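Local coordinates for protein peptidoglycan D,D-transpeptidase PbpA (Mycobacterium tuberculosis, PDB 3UPP) that probably acts as a D,D-transpeptidase that cross-links cell-wall peptidoglycan, and is held here as a covalent acyl complex with opened cefotaxime, at residues R84-R89 with A348-T353; P191-K196 with A393-T398; T333-L338 with Y356-A361; H411-A416 with A428-N433. All coordinates share one frame; numbering follows the deposited sequence.

Contact 1: R84-R89 with A348-T353; sequences RRLFGR and ANISTT
Arg-89 and Ala-348 meet around one acceptor outside both segments, Asp-346 OD1. Arg-89 NH1 forms a salt bridge with that aspartate, and the backbone N of Ala-348 makes a hydrogen bond to it. Across the contact itself no hydrogen bond forms. Arg-89 NH1 lies 3.5 Å from Ala-348 CB, and its NH2 lies 3.5 Å from Ile-350 CD1. Bends at chi2 (63°) and chi3 (72°) fold the Arg-89 chain back, so that Leu-86 CD2 rests on one face of its guanidinium, toward the rim.

Ile-350 is the wedge between the two arginines. Its CD1 packs on Leu-86 CD2 at 3.6 Å, the two side chains crossing at about a right angle. Its other branch, CG2, touches Arg-85 CD at 3.6 Å. Further out, Arg-85 NH1 reaches Ser-351 CB at 3.6 Å, while its NE pairs with Asp-83. The carbon chain of Arg-85 and the guanidinium of Arg-89 thus flank the isoleucine.

The contact joins the dimerisation-domain region to the transpeptidase region. A classic beta bulge sets Ile-350 and Ser-351 together opposite Leu-342 of strand 339-343. Strand 349-352 is outermost in a mixed sheet. The turn leading into helix 87-96, and Arg-89 in its first turn, sit against it at the surface.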
# COMPACT_ATOMS: atom_id res chain seq x y z
N ARG A 84 11.41 -28.78 3.96
CA ARG A 84 12.26 -29.65 4.81
C ARG A 84 11.84 -29.67 6.29
O ARG A 84 12.05 -30.67 6.98
CB ARG A 84 13.76 -29.34 4.65
CG ARG A 84 14.14 -27.87 4.60
CD ARG A 84 15.62 -27.64 4.25
NE ARG A 84 15.98 -28.10 2.90
CZ ARG A 84 16.70 -29.19 2.62
NH1 ARG A 84 17.15 -29.98 3.59
NH2 ARG A 84 16.97 -29.50 1.35
N ARG A 85 11.21 -28.59 6.75
CA ARG A 85 10.63 -28.52 8.10
C ARG A 85 9.39 -29.41 8.25
O ARG A 85 8.92 -29.64 9.37
CB ARG A 85 10.27 -27.07 8.46
CG ARG A 85 11.46 -26.12 8.49
CD ARG A 85 11.00 -24.67 8.58
NE ARG A 85 10.62 -24.10 7.28
CZ ARG A 85 10.23 -22.85 7.09
NH1 ARG A 85 10.14 -21.99 8.10
NH2 ARG A 85 9.92 -22.44 5.87
N LEU A 86 8.88 -29.92 7.13
CA LEU A 86 7.69 -30.77 7.10
C LEU A 86 8.01 -32.22 6.75
O LEU A 86 7.11 -33.06 6.67
CB LEU A 86 6.67 -30.23 6.09
CG LEU A 86 5.69 -29.16 6.56
CD1 LEU A 86 4.93 -28.60 5.38
CD2 LEU A 86 4.73 -29.74 7.59
N PHE A 87 9.29 -32.51 6.54
CA PHE A 87 9.71 -33.83 6.10
C PHE A 87 9.30 -34.94 7.08
O PHE A 87 8.90 -36.03 6.65
CB PHE A 87 11.21 -33.85 5.81
CG PHE A 87 11.74 -35.21 5.46
CD1 PHE A 87 12.63 -35.87 6.31
CD2 PHE A 87 11.34 -35.84 4.28
CE1 PHE A 87 13.12 -37.13 6.00
CE2 PHE A 87 11.82 -37.11 3.96
CZ PHE A 87 12.72 -37.76 4.82
N GLY A 88 9.39 -34.66 8.38
CA GLY A 88 9.01 -35.60 9.44
C GLY A 88 7.55 -36.02 9.39
O GLY A 88 7.23 -37.22 9.46
N ARG A 89 6.66 -35.05 9.28
CA ARG A 89 5.23 -35.33 9.11
C ARG A 89 4.95 -36.25 7.92
O ARG A 89 4.20 -37.22 8.05
CB ARG A 89 4.42 -34.03 8.99
CG ARG A 89 3.63 -33.66 10.24
CD ARG A 89 4.53 -33.37 11.47
NE ARG A 89 5.27 -32.11 11.38
CZ ARG A 89 4.76 -30.90 11.64
NH1 ARG A 89 3.49 -30.76 11.98
NH2 ARG A 89 5.52 -29.82 11.53
N ALA A 348 0.38 -27.86 13.80
CA ALA A 348 1.56 -27.63 14.62
C ALA A 348 2.35 -26.49 14.02
O ALA A 348 2.52 -26.42 12.80
CB ALA A 348 2.41 -28.89 14.73
N ASN A 349 2.82 -25.60 14.87
CA ASN A 349 3.59 -24.45 14.43
C ASN A 349 4.92 -24.87 13.81
O ASN A 349 5.49 -25.88 14.19
CB ASN A 349 3.82 -23.49 15.59
CG ASN A 349 4.09 -22.08 15.13
OD1 ASN A 349 5.18 -21.55 15.35
ND2 ASN A 349 3.10 -21.47 14.48
N ILE A 350 5.40 -24.08 12.86
CA ILE A 350 6.66 -24.35 12.18
C ILE A 350 7.48 -23.08 12.11
O ILE A 350 8.71 -23.12 12.14
CB ILE A 350 6.42 -24.91 10.76
CG1 ILE A 350 6.06 -26.39 10.84
CG2 ILE A 350 7.64 -24.71 9.86
CD1 ILE A 350 5.40 -26.89 9.60
N SER A 351 6.80 -21.95 12.01
CA SER A 351 7.47 -20.67 11.92
C SER A 351 6.52 -19.56 12.34
O SER A 351 5.44 -19.41 11.78
CB SER A 351 7.95 -20.42 10.49
OG SER A 351 8.99 -19.46 10.49
N THR A 352 6.94 -18.82 13.36
CA THR A 352 6.22 -17.64 13.80
C THR A 352 7.08 -16.45 13.41
O THR A 352 8.22 -16.34 13.86
CB THR A 352 6.03 -17.65 15.33
OG1 THR A 352 5.92 -19.00 15.80
CG2 THR A 352 4.78 -16.88 15.72
N THR A 353 6.55 -15.58 12.55
CA THR A 353 7.25 -14.34 12.19
C THR A 353 7.20 -13.40 13.39
O THR A 353 6.20 -13.30 14.10
CB THR A 353 6.66 -13.64 10.93
OG1 THR A 353 6.56 -14.58 9.86
CG2 THR A 353 7.57 -12.51 10.47

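Contact 2: P191-K196 with A393-T398; sequences PGSTFK and ASKTGT. With CEF (CEFOTAXIME, C3' cleaved, open, bound form), chain C.
The acylated active site brings together Ser-193 and Lys-196, consistent with an SxxK motif, and Lys-395, Thr-396 and Gly-397, a KTG motif. Ser-193 OG is bonded covalently to C8 of the opened cefotaxime at 1.4 Å. Lys-196 NZ donates to Ser-193 OG at 3.0 Å. Its chain is extended beyond CG, which carries the amine to the serine; Ser-252 and Asn-254 also bind it.

Lys-395 comes from the strand. Its NZ donates to Thr-396 O at 2.8 Å, tilted 31° from the carbonyl plane, and also bonds Ser-252, so Ser-252 links the two lysines. Lys-395 CE lies 3.6 Å from Ser-193 O. Gly-397 lets the backbones close in: its CA is 3.7 Å from Ser-193 CB. Thr-194 CG2 packs on Lys-395 O at 3.6 Å, while its OG1 is held by Pro-191 O and Asn-320. Thr-396 OG1 bonds ligand O1, though the modelled distance is doubtfully short. A weak bond runs from ligand N2 to Thr-398 O at 3.2 Å.

Helix 196-205 starts at this turn. Strand 393-399 is an outermost strand of the five-stranded antiparallel sheet, next to strand 411-418, and helix 254-264 brings Asn-254 to the ligand.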
# COMPACT_ATOMS: atom_id res chain seq x y z
N PRO A 191 3.54 10.39 -5.64
CA PRO A 191 2.74 10.53 -4.41
C PRO A 191 2.03 11.88 -4.28
O PRO A 191 1.14 12.02 -3.44
CB PRO A 191 3.78 10.37 -3.30
CG PRO A 191 5.03 10.91 -3.89
CD PRO A 191 4.98 10.56 -5.37
N GLY A 192 2.41 12.85 -5.10
CA GLY A 192 1.83 14.18 -5.01
C GLY A 192 1.98 14.78 -3.62
O GLY A 192 3.03 14.66 -2.98
N SER A 193 0.91 15.40 -3.15
CA SER A 193 0.95 16.18 -1.91
C SER A 193 1.24 15.36 -0.68
O SER A 193 1.71 15.92 0.31
CB SER A 193 -0.35 16.97 -1.72
OG SER A 193 -0.34 18.16 -2.48
N THR A 194 0.97 14.06 -0.71
CA THR A 194 1.34 13.20 0.43
C THR A 194 2.84 13.28 0.75
O THR A 194 3.24 13.08 1.90
CB THR A 194 0.91 11.70 0.24
OG1 THR A 194 1.49 11.17 -0.96
CG2 THR A 194 -0.61 11.57 0.17
N PHE A 195 3.65 13.61 -0.26
CA PHE A 195 5.12 13.70 -0.07
C PHE A 195 5.53 14.94 0.73
O PHE A 195 6.64 15.01 1.27
CB PHE A 195 5.83 13.67 -1.42
CG PHE A 195 7.26 13.22 -1.34
CD1 PHE A 195 7.57 11.91 -1.04
CD2 PHE A 195 8.30 14.12 -1.57
CE1 PHE A 195 8.90 11.49 -0.96
CE2 PHE A 195 9.64 13.72 -1.49
CZ PHE A 195 9.94 12.39 -1.19
N LYS A 196 4.62 15.92 0.82
CA LYS A 196 4.81 17.05 1.72
C LYS A 196 5.09 16.57 3.15
O LYS A 196 5.66 17.30 3.95
CB LYS A 196 3.60 17.98 1.67
CG LYS A 196 3.38 18.63 0.31
CD LYS A 196 2.07 19.37 0.30
CE LYS A 196 1.96 20.30 -0.90
NZ LYS A 196 0.53 20.69 -1.13
N ALA A 393 -5.18 11.05 11.85
CA ALA A 393 -4.12 11.86 11.28
C ALA A 393 -3.97 11.47 9.81
O ALA A 393 -3.85 10.30 9.49
CB ALA A 393 -2.82 11.66 12.03
N SER A 394 -3.98 12.44 8.92
CA SER A 394 -3.93 12.14 7.50
C SER A 394 -3.25 13.20 6.67
O SER A 394 -3.04 14.34 7.10
CB SER A 394 -5.34 11.99 6.97
OG SER A 394 -5.89 13.27 6.70
N LYS A 395 -2.90 12.80 5.46
CA LYS A 395 -2.51 13.73 4.43
C LYS A 395 -3.09 13.21 3.13
O LYS A 395 -2.98 12.01 2.82
CB LYS A 395 -0.99 13.86 4.35
CG LYS A 395 -0.50 14.93 3.37
CD LYS A 395 -0.98 16.33 3.75
CE LYS A 395 -0.64 17.34 2.67
NZ LYS A 395 -1.69 17.38 1.62
N THR A 396 -3.74 14.11 2.39
CA THR A 396 -4.24 13.82 1.06
C THR A 396 -3.22 14.26 0.03
O THR A 396 -2.26 14.95 0.33
CB THR A 396 -5.59 14.51 0.76
OG1 THR A 396 -5.49 15.91 1.08
CG2 THR A 396 -6.75 13.88 1.56
N GLY A 397 -3.46 13.82 -1.20
CA GLY A 397 -2.61 14.14 -2.31
C GLY A 397 -3.36 13.82 -3.58
O GLY A 397 -4.16 12.86 -3.66
N THR A 398 -3.14 14.66 -4.57
CA THR A 398 -3.64 14.40 -5.89
C THR A 398 -2.51 14.70 -6.86
O THR A 398 -2.03 15.83 -6.95
CB THR A 398 -5.03 15.10 -6.16
OG1 THR A 398 -5.20 15.37 -7.56
CG2 THR A 398 -5.18 16.39 -5.36
S1 CEF C . -3.53 21.08 -4.10
C1 CEF C . -4.54 21.24 -2.60
C2 CEF C . -5.09 20.02 -2.21
C3 CEF C . -6.34 20.08 -1.59
C4 CEF C . -4.44 18.77 -2.39
C5 CEF C . -4.79 17.65 -1.63
O1 CEF C . -4.74 17.67 -0.33
O2 CEF C . -5.26 16.58 -2.21
N1 CEF C . -3.25 18.63 -2.97
C6 CEF C . -2.46 19.75 -3.47
C7 CEF C . -1.41 19.27 -4.46
C8 CEF C . -0.56 18.16 -3.84
O3 CEF C . -0.04 17.30 -4.56
N2 CEF C . -1.94 18.80 -5.75
C9 CEF C . -1.74 19.52 -6.86
O4 CEF C . -1.16 20.61 -6.87
C10 CEF C . -2.29 18.92 -8.16
N3 CEF C . -1.43 18.49 -9.12
O5 CEF C . 0.18 18.67 -8.90
C11 CEF C . 0.71 17.86 -7.82
C12 CEF C . -3.60 18.79 -8.32
C13 CEF C . -4.13 18.43 -9.49
S2 CEF C . -5.77 18.42 -9.24
C14 CEF C . -5.74 18.86 -7.70
N4 CEF C . -6.81 19.02 -6.93
N5 CEF C . -4.47 19.04 -7.32

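Contact 3: T333-L338 with Y356-A361; sequences TMRPYL and YQQRRA
Thr-333 and Arg-359 begin the backbone pairing: Thr-333 N donates to Arg-359 O at 3.0 Å. Thr-333 O accepts from Gln-358 N at 2.9 Å, a more bent bond. Arg-335 N gives a nearly straight bond of 170° to Tyr-356 O, 3.1 Å away. Beyond the pair, Thr-333 OG1 is hydrogen-bonded with Thr-326 OG1 of helix 317-328.

Thr-333 pairs with Arg-359 but Met-334 with Gln-357, so the register slips by one. This is a beta bulge, with Gln-358 as the extra residue, in a two-stranded antiparallel sheet made by strands 332-334 and 357-360.

Arg-335 and Tyr-356 make the aromatic contact. Arg-335 CB sits over the centre of the ring, a CH-pi contact 4.1 Å from the centroid of Tyr-356. A chi1 of 89° sets the ring between its own backbone N and carbonyl carbon, which turns it back over the arginine. The guanidinium stands steeply to it, the planes 71° apart. Arg-335 NH1 adds a weak bond to Tyr-356 OH at 3.0 Å, while its NH2 is held by Pro-284 O.

Van der Waals contacts fill the rest. Gln-358 NE2 lies against Arg-335 CG at 3.4 Å. On the Met-334 and Gln-357 face, Met-334 SD touches Gln-357 CG at 3.6 Å and CE curls over the Tyr-356 carbonyl.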
# COMPACT_ATOMS: atom_id res chain seq x y z
N THR A 333 10.08 2.57 11.84
CA THR A 333 9.57 1.74 10.76
C THR A 333 9.72 0.28 11.15
O THR A 333 10.83 -0.20 11.36
CB THR A 333 10.35 1.99 9.44
OG1 THR A 333 10.40 3.39 9.13
CG2 THR A 333 9.73 1.22 8.25
N MET A 334 8.60 -0.43 11.23
CA MET A 334 8.61 -1.87 11.39
C MET A 334 8.62 -2.49 10.00
O MET A 334 8.01 -1.97 9.09
CB MET A 334 7.40 -2.35 12.19
CG MET A 334 7.30 -1.79 13.61
SD MET A 334 8.81 -2.03 14.60
CE MET A 334 8.67 -3.76 15.05
N ARG A 335 9.34 -3.59 9.86
CA ARG A 335 9.46 -4.29 8.60
C ARG A 335 8.11 -4.94 8.31
O ARG A 335 7.63 -5.74 9.12
CB ARG A 335 10.53 -5.37 8.73
CG ARG A 335 10.72 -6.21 7.50
CD ARG A 335 10.89 -7.66 7.87
NE ARG A 335 10.92 -8.49 6.67
CZ ARG A 335 11.99 -9.12 6.18
NH1 ARG A 335 13.18 -9.04 6.78
NH2 ARG A 335 11.86 -9.84 5.07
N PRO A 336 7.48 -4.57 7.17
CA PRO A 336 6.17 -5.11 6.85
C PRO A 336 6.23 -6.60 6.46
O PRO A 336 7.15 -7.03 5.75
CB PRO A 336 5.69 -4.24 5.70
CG PRO A 336 6.90 -3.69 5.10
CD PRO A 336 7.95 -3.62 6.14
N TYR A 337 5.26 -7.37 6.94
CA TYR A 337 5.18 -8.78 6.60
C TYR A 337 3.74 -9.22 6.45
O TYR A 337 2.84 -8.71 7.15
CB TYR A 337 5.90 -9.64 7.64
CG TYR A 337 5.32 -9.61 9.03
CD1 TYR A 337 4.59 -10.70 9.52
CD2 TYR A 337 5.52 -8.50 9.88
CE1 TYR A 337 4.07 -10.70 10.82
CE2 TYR A 337 4.99 -8.48 11.18
CZ TYR A 337 4.27 -9.59 11.64
OH TYR A 337 3.76 -9.60 12.91
N LEU A 338 3.56 -10.18 5.54
CA LEU A 338 2.26 -10.69 5.17
C LEU A 338 1.93 -12.05 5.80
O LEU A 338 0.75 -12.43 5.88
CB LEU A 338 2.15 -10.77 3.64
CG LEU A 338 0.80 -11.17 3.06
CD1 LEU A 338 -0.31 -10.23 3.56
CD2 LEU A 338 0.83 -11.19 1.54
N TYR A 356 10.34 -6.77 13.69
CA TYR A 356 11.64 -6.12 13.89
C TYR A 356 11.71 -4.71 13.31
O TYR A 356 11.07 -4.39 12.31
CB TYR A 356 12.83 -7.03 13.47
CG TYR A 356 13.31 -6.96 12.04
CD1 TYR A 356 13.08 -8.03 11.16
CD2 TYR A 356 14.05 -5.87 11.57
CE1 TYR A 356 13.55 -8.00 9.83
CE2 TYR A 356 14.52 -5.81 10.25
CZ TYR A 356 14.27 -6.88 9.37
OH TYR A 356 14.72 -6.84 8.07
N GLN A 357 12.49 -3.86 13.98
CA GLN A 357 12.55 -2.44 13.65
C GLN A 357 13.59 -2.20 12.58
O GLN A 357 14.78 -2.27 12.82
CB GLN A 357 12.87 -1.61 14.89
CG GLN A 357 12.08 -2.03 16.11
CD GLN A 357 12.30 -1.13 17.29
OE1 GLN A 357 13.25 -0.35 17.33
NE2 GLN A 357 11.40 -1.23 18.27
N GLN A 358 13.10 -1.93 11.38
CA GLN A 358 13.96 -1.74 10.24
C GLN A 358 14.91 -0.57 10.49
O GLN A 358 16.11 -0.68 10.25
CB GLN A 358 13.10 -1.50 9.00
CG GLN A 358 13.54 -2.31 7.81
CD GLN A 358 12.40 -2.59 6.85
OE1 GLN A 358 11.45 -1.80 6.74
NE2 GLN A 358 12.50 -3.71 6.14
N ARG A 359 14.35 0.54 10.99
CA ARG A 359 15.11 1.76 11.27
C ARG A 359 14.27 2.85 11.94
O ARG A 359 13.05 2.72 12.08
CB ARG A 359 15.71 2.34 9.98
CG ARG A 359 14.69 2.91 9.01
CD ARG A 359 15.24 2.90 7.60
NE ARG A 359 14.33 2.16 6.73
CZ ARG A 359 14.64 1.69 5.52
NH1 ARG A 359 15.86 1.87 5.01
NH2 ARG A 359 13.72 1.04 4.83
N ARG A 360 14.96 3.93 12.32
CA ARG A 360 14.32 5.15 12.78
C ARG A 360 14.41 6.20 11.67
O ARG A 360 15.52 6.61 11.28
CB ARG A 360 14.98 5.65 14.07
CG ARG A 360 14.38 6.94 14.58
CD ARG A 360 14.80 7.28 15.99
NE ARG A 360 14.07 6.55 17.03
CZ ARG A 360 12.81 6.79 17.39
NH1 ARG A 360 12.25 6.08 18.36
NH2 ARG A 360 12.09 7.71 16.77
N ALA A 361 13.25 6.62 11.17
CA ALA A 361 13.16 7.64 10.11
C ALA A 361 13.32 9.06 10.68
O ALA A 361 14.12 9.86 10.18
CB ALA A 361 11.85 7.51 9.36

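Contact 4: H411-A416 with A428-N433; sequences HAWYIA and AVLVEN
His-411 and Asn-433 meet at the open end of the strand pair. His-411 ND1 accepts Asn-433 N at 3.1 Å. The bond is straight, 177°, and the donor lies close to the imidazole plane. Beyond it, Ala-412 and Val-431 exchange two backbone hydrogen bonds, as do Tyr-414 and Val-429.

Leu-430 packs against Trp-413 and His-411. Its CD2 lies over the five-membered ring of Trp-413, a CH-pi contact 3.9 Å from the centroid, and also touches His-411 CB at 3.6 Å. Leu-430 CG is anti to the backbone N (chi1 179°), which brings CD2 over the indole. Further along, Ile-415 CG2 meets Ala-428 CB at 3.8 Å. On the other face, Ala-412 CB is 4.0 Å from Val-431 CB.

A second shell fixes these groups. Trp-413 NE1 bonds Pro-190 O, and Tyr-414 OH bonds Glu-378. His-401 stacks on the His-411 ring, and Tyr-189 meets that ring edge-to-face. Helix 317-328 packs on the Trp-413 and Leu-430 face, helix 442-457 on the Tyr-414 and Val-429 face.

The result is a buried beta hairpin, strands 411-418 and 425-431. It lies inside the five-stranded antiparallel sheet of the penicillin-binding transpeptidase fold, which is shared with the serine beta-lactamases.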
# COMPACT_ATOMS: atom_id res chain seq x y z
N HIS A 411 -3.88 10.91 -10.06
CA HIS A 411 -4.08 9.87 -9.06
C HIS A 411 -4.56 10.53 -7.77
O HIS A 411 -4.07 11.59 -7.41
CB HIS A 411 -2.79 9.09 -8.76
CG HIS A 411 -2.10 8.53 -9.97
ND1 HIS A 411 -2.72 7.69 -10.86
CD2 HIS A 411 -0.82 8.67 -10.40
CE1 HIS A 411 -1.87 7.35 -11.81
NE2 HIS A 411 -0.70 7.93 -11.55
N ALA A 412 -5.52 9.91 -7.11
CA ALA A 412 -6.02 10.36 -5.82
C ALA A 412 -5.37 9.54 -4.70
O ALA A 412 -5.44 8.31 -4.70
CB ALA A 412 -7.51 10.23 -5.77
N TRP A 413 -4.73 10.24 -3.74
CA TRP A 413 -3.97 9.59 -2.66
C TRP A 413 -4.53 9.99 -1.30
O TRP A 413 -5.01 11.10 -1.12
CB TRP A 413 -2.51 10.04 -2.70
CG TRP A 413 -1.53 9.30 -3.57
CD1 TRP A 413 -0.96 9.76 -4.72
CD2 TRP A 413 -0.91 8.02 -3.30
NE1 TRP A 413 -0.06 8.84 -5.22
CE2 TRP A 413 -0.00 7.77 -4.36
CE3 TRP A 413 -1.04 7.08 -2.28
CZ2 TRP A 413 0.79 6.60 -4.41
CZ3 TRP A 413 -0.26 5.92 -2.33
CH2 TRP A 413 0.64 5.69 -3.40
N TYR A 414 -4.40 9.10 -0.33
CA TYR A 414 -4.76 9.36 1.06
C TYR A 414 -3.95 8.44 1.96
O TYR A 414 -4.05 7.22 1.83
CB TYR A 414 -6.24 9.09 1.30
CG TYR A 414 -6.74 9.36 2.71
CD1 TYR A 414 -6.82 10.67 3.20
CD2 TYR A 414 -7.16 8.31 3.53
CE1 TYR A 414 -7.33 10.93 4.47
CE2 TYR A 414 -7.66 8.57 4.82
CZ TYR A 414 -7.74 9.88 5.28
OH TYR A 414 -8.23 10.14 6.55
N ILE A 415 -3.16 9.03 2.85
CA ILE A 415 -2.38 8.26 3.85
C ILE A 415 -2.77 8.75 5.22
O ILE A 415 -2.85 9.95 5.46
CB ILE A 415 -0.83 8.32 3.65
CG1 ILE A 415 -0.27 9.75 3.90
CG2 ILE A 415 -0.45 7.75 2.29
CD1 ILE A 415 1.30 9.87 3.93
N ALA A 416 -3.01 7.83 6.13
CA ALA A 416 -3.63 8.17 7.38
C ALA A 416 -3.18 7.21 8.43
O ALA A 416 -2.65 6.14 8.12
CB ALA A 416 -5.14 8.11 7.23
N ALA A 428 -2.79 3.45 3.30
CA ALA A 428 -2.65 4.24 2.10
C ALA A 428 -3.73 3.78 1.12
O ALA A 428 -3.99 2.58 1.01
CB ALA A 428 -1.27 4.11 1.48
N VAL A 429 -4.39 4.74 0.48
CA VAL A 429 -5.36 4.51 -0.58
C VAL A 429 -4.83 5.23 -1.82
O VAL A 429 -4.57 6.43 -1.78
CB VAL A 429 -6.78 5.08 -0.24
CG1 VAL A 429 -7.73 4.94 -1.40
CG2 VAL A 429 -7.37 4.40 0.99
N LEU A 430 -4.65 4.48 -2.89
CA LEU A 430 -4.33 5.04 -4.18
C LEU A 430 -5.51 4.74 -5.10
O LEU A 430 -5.86 3.59 -5.31
CB LEU A 430 -3.02 4.43 -4.72
CG LEU A 430 -2.49 4.85 -6.10
CD1 LEU A 430 -2.95 3.91 -7.18
CD2 LEU A 430 -2.79 6.31 -6.48
N VAL A 431 -6.14 5.78 -5.61
CA VAL A 431 -7.16 5.61 -6.63
C VAL A 431 -6.46 6.03 -7.91
O VAL A 431 -6.16 7.23 -8.11
CB VAL A 431 -8.45 6.40 -6.32
CG1 VAL A 431 -9.37 6.42 -7.52
CG2 VAL A 431 -9.17 5.79 -5.13
N GLU A 432 -6.14 5.04 -8.72
CA GLU A 432 -5.33 5.22 -9.91
C GLU A 432 -6.17 5.90 -10.99
O GLU A 432 -7.30 5.47 -11.29
CB GLU A 432 -4.78 3.88 -10.39
CG GLU A 432 -3.82 4.02 -11.55
CD GLU A 432 -3.40 2.69 -12.14
OE1 GLU A 432 -3.22 2.62 -13.37
OE2 GLU A 432 -3.25 1.72 -11.39
N ASN A 433 -5.62 6.97 -11.57
CA ASN A 433 -6.33 7.78 -12.56
C ASN A 433 -7.63 8.36 -12.02
O ASN A 433 -8.52 8.69 -12.80
CB ASN A 433 -6.59 6.99 -13.85
CG ASN A 433 -5.57 7.29 -14.91
OD1 ASN A 433 -4.57 6.56 -15.05
ND2 ASN A 433 -5.79 8.36 -15.67

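Contacts 2 and 4 form one unit, their centres about 9 Å apart. Strands 393-399 and 411-418 are neighbours in the same sheet, with Gly-397 O 2.7 Å from Trp-413 N and Lys-395 N 2.9 Å from Ile-415 O. Contact 4 thus continues the sheet next to the acylated site: the side chain of Trp-413 is about 7 Å from that of Ser-193 and from the ligand. Contact 3 lies farther off, its centre about 21 Å from that of contact 2. Contact 1 is remote, about 42 Å from contact 2 between centres, across the centre of the chain. Contacts 1 and 3 touch where Thr-353 CG2 packs on Tyr-337 CD1 at 3.6 Å.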